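Local coordinates for protein uroporphyrinogen III synthase (Thermus thermophilus, PDB 1WCW) that probably catalyses the synthesis of uroporphyrinogen III, the cyclic tetrapyrrole precursor from which haem and related porphyrins are made, at residues A188-I193 and E243-L248; P236-E241 and K253-K258. One frame throughout, in Å; residues are numbered along the deposited sequence.

Contact 1: residues A188-I193 and E243-L248; sequences AFVAAI and ERLGSL
Two apolar pairs, A188 with L248 and V190 with L245, join the end of strand 186-189 to the first turn of helix 245-260. The methyl CB of A188 meets L248 CD2 at 4.0 Å. Two residues on, just past the end of the strand, V190 CG1 approaches L245 CD2 at a looser 4.2 Å. These two side chains cross at about a right angle, each touching through a single methyl. In V190 the first torsion (chi1 -61°) sets CG1 anti to the carbonyl carbon, which turns this branch to the helix. L248 holds CG anti to its backbone N (chi1 167°). L245 CD2 and L248 CD2 lie 4.0 Å apart, so the two methyls sit side by side facing A188 and V190.

The strand is the central one of a five-stranded parallel sheet with strand order 2-1-3-4-5, as in the flavodoxin-like fold, and the helix lies against one face of it. F189 points to the other face, into helices 192-201 and 223-231, while L248 also reaches L219 and V221 on the adjoining strand.

Polar interactions stay within each segment or lead outside the pair. R244 is the N-cap residue; its carbonyl O receives L248 N at 3.2 Å and, more weakly, S247 N, so the backbone turn that presents both leucines is fixed at its start. Where the strand ends, V190 N donates to Q194 OE1 of the following helix.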
# COMPACT_ATOMS: atom_id res chain seq x y z
N ALA A 188 -2.60 4.26 -14.37
CA ALA A 188 -3.15 3.30 -13.42
C ALA A 188 -2.30 3.22 -12.16
O ALA A 188 -1.10 3.01 -12.23
CB ALA A 188 -3.23 1.95 -14.11
N PHE A 189 -3.00 3.31 -11.02
CA PHE A 189 -2.40 3.15 -9.68
C PHE A 189 -3.01 1.91 -9.07
O PHE A 189 -4.22 1.72 -9.08
CB PHE A 189 -2.76 4.34 -8.78
CG PHE A 189 -2.28 5.67 -9.29
CD1 PHE A 189 -3.04 6.45 -10.09
CD2 PHE A 189 -1.06 6.14 -8.84
CE1 PHE A 189 -2.61 7.75 -10.47
CE2 PHE A 189 -0.64 7.45 -9.20
CZ PHE A 189 -1.41 8.21 -9.99
N VAL A 190 -2.15 1.07 -8.51
CA VAL A 190 -2.65 -0.14 -7.86
C VAL A 190 -2.51 -0.16 -6.36
O VAL A 190 -2.98 -1.07 -5.70
CB VAL A 190 -2.08 -1.45 -8.44
CG1 VAL A 190 -2.49 -1.53 -9.94
CG2 VAL A 190 -0.63 -1.47 -8.28
N ALA A 191 -1.96 0.90 -5.80
CA ALA A 191 -1.87 0.98 -4.34
C ALA A 191 -1.85 2.45 -3.97
O ALA A 191 -1.25 3.27 -4.66
CB ALA A 191 -0.53 0.32 -3.86
N ALA A 192 -2.37 2.79 -2.82
CA ALA A 192 -2.37 4.14 -2.35
C ALA A 192 -0.99 4.70 -2.21
O ALA A 192 -0.79 5.89 -2.48
CB ALA A 192 -3.11 4.22 -0.98
N ILE A 193 -0.02 3.87 -1.78
CA ILE A 193 1.31 4.42 -1.62
C ILE A 193 1.89 4.96 -2.96
O ILE A 193 2.72 5.87 -2.95
CB ILE A 193 2.24 3.36 -0.97
CG1 ILE A 193 3.43 4.05 -0.30
CG2 ILE A 193 2.67 2.33 -2.00
CD1 ILE A 193 4.30 3.03 0.57
N GLU A 243 -9.02 -6.09 -8.07
CA GLU A 243 -7.62 -6.48 -7.99
C GLU A 243 -7.14 -7.29 -9.25
O GLU A 243 -5.99 -7.78 -9.26
CB GLU A 243 -7.37 -7.30 -6.70
CG GLU A 243 -7.74 -6.58 -5.39
CD GLU A 243 -7.35 -7.36 -4.13
OE1 GLU A 243 -7.84 -8.50 -3.94
OE2 GLU A 243 -6.55 -6.85 -3.30
N ARG A 244 -7.97 -7.45 -10.29
CA ARG A 244 -7.52 -8.15 -11.51
C ARG A 244 -7.15 -7.07 -12.55
O ARG A 244 -7.98 -6.19 -12.78
CB ARG A 244 -8.63 -9.04 -12.08
CG ARG A 244 -9.05 -10.16 -11.11
CD ARG A 244 -9.76 -11.28 -11.87
NE ARG A 244 -11.04 -10.81 -12.41
CZ ARG A 244 -12.09 -10.51 -11.66
NH1 ARG A 244 -13.19 -10.07 -12.23
NH2 ARG A 244 -12.04 -10.67 -10.34
N LEU A 245 -5.95 -7.11 -13.13
CA LEU A 245 -5.53 -6.09 -14.09
C LEU A 245 -6.37 -6.14 -15.38
O LEU A 245 -6.59 -5.13 -16.08
CB LEU A 245 -4.01 -6.22 -14.41
CG LEU A 245 -3.11 -5.72 -13.27
CD1 LEU A 245 -1.69 -5.97 -13.64
CD2 LEU A 245 -3.32 -4.24 -12.98
N GLY A 246 -6.95 -7.30 -15.63
CA GLY A 246 -7.79 -7.46 -16.80
C GLY A 246 -9.08 -6.71 -16.53
O GLY A 246 -9.63 -6.13 -17.50
N SER A 247 -9.56 -6.70 -15.29
CA SER A 247 -10.80 -6.03 -14.97
C SER A 247 -10.63 -4.49 -15.05
O SER A 247 -11.50 -3.73 -15.53
CB SER A 247 -11.29 -6.44 -13.56
OG SER A 247 -12.44 -5.73 -13.17
N LEU A 248 -9.50 -4.04 -14.52
CA LEU A 248 -9.19 -2.63 -14.50
C LEU A 248 -9.19 -2.07 -15.91
O LEU A 248 -9.87 -1.07 -16.24
CB LEU A 248 -7.81 -2.50 -13.92
CG LEU A 248 -7.19 -1.12 -14.11
CD1 LEU A 248 -8.04 -0.16 -13.31
CD2 LEU A 248 -5.73 -1.15 -13.62

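Contact 2: residues P236-E241 and K253-K258; sequences PFYVDE and KRALQK
F237 and Y238, two consecutive aromatic residues, rest against A255 where strand 238-240 and helix 245-260 form the last beta-alpha unit of the parallel sheet. The strand is the sheet's edge, and the helix runs back over one of its faces. F237 has a helix-like backbone (psi -39°) just before the strand, consistent with the side chains of F237 and Y238 both pointing to the helix.

The F237 side chain leaves CB with CG anti to the backbone N (chi1 177°) and carries its ring outward to the helix. Along the ring, F237 CD2 remains 4.9 Å from A255 CB. F237 CE2 is the atom that arrives, 4.1 Å from A255 CB, which approaches obliquely. F237 CE2 also has the backbone N of L256 near the ring plane, at the edge, 4.2 Å away. At the tip, F237 CZ is only loosely packed on L256 CD1, at 4.5 Å. Outside the pair, K217 makes a cation-pi contact with this ring, and E259 touches it one turn further along the helix.

Y238 takes nearly the same first torsion, and Y238 CD1 reaches A255 CB at 4.1 Å, again obliquely, so one alanine methyl is shared between two rings. Beyond that contact the tyrosine runs alongside its own strand, and Y238 OH donates to the anti lone pair of D240 OD1 over 2.9 Å.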
# COMPACT_ATOMS: atom_id res chain seq x y z
N PRO A 236 -10.60 10.00 -9.47
CA PRO A 236 -10.32 8.95 -10.47
C PRO A 236 -11.39 8.90 -11.51
O PRO A 236 -12.61 9.05 -11.18
CB PRO A 236 -10.33 7.67 -9.69
CG PRO A 236 -10.25 8.06 -8.26
CD PRO A 236 -10.73 9.47 -8.12
N PHE A 237 -11.02 8.65 -12.75
CA PHE A 237 -12.00 8.51 -13.80
C PHE A 237 -12.66 7.14 -13.60
O PHE A 237 -13.86 6.96 -13.92
CB PHE A 237 -11.28 8.54 -15.18
CG PHE A 237 -12.20 8.32 -16.34
CD1 PHE A 237 -13.01 9.36 -16.78
CD2 PHE A 237 -12.24 7.08 -16.98
CE1 PHE A 237 -13.88 9.17 -17.85
CE2 PHE A 237 -13.12 6.86 -18.06
CZ PHE A 237 -13.93 7.92 -18.49
N TYR A 238 -11.94 6.10 -13.23
CA TYR A 238 -12.48 4.75 -13.07
C TYR A 238 -11.81 4.08 -11.88
O TYR A 238 -10.59 4.18 -11.67
CB TYR A 238 -12.19 3.97 -14.34
CG TYR A 238 -12.64 2.56 -14.34
CD1 TYR A 238 -13.97 2.21 -14.56
CD2 TYR A 238 -11.76 1.56 -14.00
CE1 TYR A 238 -14.38 0.82 -14.38
CE2 TYR A 238 -12.15 0.24 -13.83
CZ TYR A 238 -13.45 -0.10 -14.01
OH TYR A 238 -13.71 -1.45 -13.75
N VAL A 239 -12.61 3.40 -11.05
CA VAL A 239 -12.13 2.67 -9.88
C VAL A 239 -12.52 1.19 -10.01
O VAL A 239 -13.74 0.89 -10.11
CB VAL A 239 -12.67 3.22 -8.57
CG1 VAL A 239 -12.14 2.44 -7.37
CG2 VAL A 239 -12.33 4.69 -8.46
N ASP A 240 -11.56 0.31 -9.98
CA ASP A 240 -11.83 -1.14 -10.07
C ASP A 240 -11.71 -1.76 -8.68
O ASP A 240 -10.77 -1.51 -7.94
CB ASP A 240 -10.84 -1.80 -10.95
CG ASP A 240 -11.26 -3.18 -11.32
OD1 ASP A 240 -12.03 -3.34 -12.29
OD2 ASP A 240 -10.81 -4.07 -10.62
N GLU A 241 -12.63 -2.67 -8.36
CA GLU A 241 -12.58 -3.25 -7.03
C GLU A 241 -12.36 -4.74 -7.04
O GLU A 241 -12.78 -5.43 -6.10
CB GLU A 241 -13.84 -2.92 -6.30
CG GLU A 241 -13.84 -1.48 -5.89
CD GLU A 241 -15.09 -1.10 -5.18
OE1 GLU A 241 -15.34 -1.66 -4.10
OE2 GLU A 241 -15.83 -0.24 -5.72
N LYS A 253 -11.77 0.53 -20.50
CA LYS A 253 -12.09 0.56 -21.94
C LYS A 253 -13.60 0.76 -22.18
O LYS A 253 -13.98 1.64 -23.00
CB LYS A 253 -11.62 -0.77 -22.50
CG LYS A 253 -11.69 -0.87 -24.01
CD LYS A 253 -10.99 -2.21 -24.39
CE LYS A 253 -11.10 -2.45 -25.86
NZ LYS A 253 -9.97 -1.79 -26.54
N ARG A 254 -14.41 0.05 -21.44
CA ARG A 254 -15.85 0.20 -21.60
C ARG A 254 -16.32 1.58 -21.15
O ARG A 254 -17.13 2.23 -21.80
CB ARG A 254 -16.53 -0.92 -20.84
CG ARG A 254 -18.05 -0.86 -20.99
CD ARG A 254 -18.62 -2.07 -20.30
NE ARG A 254 -20.08 -2.12 -20.39
CZ ARG A 254 -20.74 -2.56 -21.45
NH1 ARG A 254 -22.10 -2.57 -21.42
NH2 ARG A 254 -20.09 -3.01 -22.51
N ALA A 255 -15.81 2.06 -20.00
CA ALA A 255 -16.19 3.37 -19.48
C ALA A 255 -15.83 4.48 -20.42
O ALA A 255 -16.64 5.38 -20.66
CB ALA A 255 -15.49 3.56 -18.12
N LEU A 256 -14.68 4.36 -21.01
CA LEU A 256 -14.21 5.34 -21.94
C LEU A 256 -15.16 5.37 -23.18
O LEU A 256 -15.68 6.40 -23.64
CB LEU A 256 -12.77 5.00 -22.30
CG LEU A 256 -12.02 5.99 -23.17
CD1 LEU A 256 -11.91 7.33 -22.42
CD2 LEU A 256 -10.66 5.44 -23.47
N GLN A 257 -15.47 4.17 -23.70
CA GLN A 257 -16.31 4.15 -24.89
C GLN A 257 -17.75 4.60 -24.61
O GLN A 257 -18.38 5.23 -25.47
CB GLN A 257 -16.28 2.77 -25.51
CG GLN A 257 -16.83 2.88 -26.93
CD GLN A 257 -15.78 3.27 -27.95
OE1 GLN A 257 -15.55 2.55 -28.93
NE2 GLN A 257 -15.13 4.41 -27.74
N LYS A 258 -18.27 4.26 -23.45
CA LYS A 258 -19.61 4.67 -23.07
C LYS A 258 -19.74 6.15 -23.13
O LYS A 258 -20.80 6.68 -23.45
CB LYS A 258 -19.91 4.22 -21.65
CG LYS A 258 -20.86 3.11 -21.54
CD LYS A 258 -20.55 2.00 -22.42
CE LYS A 258 -21.68 0.97 -22.38
NZ LYS A 258 -22.29 0.75 -21.01

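Overall arrangement
Both contacts hold helix 245-260 against the same parallel sheet: contact 1 fixes its first turn to the central strand, its centre about 11 Å from the centre of the chain, and contact 2 fixes its C-terminal half to the edge strand, its centre about 22 Å from it. The centres of the two contacts lie about 12 Å apart. They meet at D240 OD1, which has two hydroxyl partners, Y238 on its own strand and S247 on the helix; S247 OG is probably hydrogen-bonded to D240 OD1 at 2.6 Å. Packing adds to this, with L248 O 3.6 Å from Y238 CE2. In this family the substrate is thought to bind in the cleft between the two domains; no ligand defines that site here.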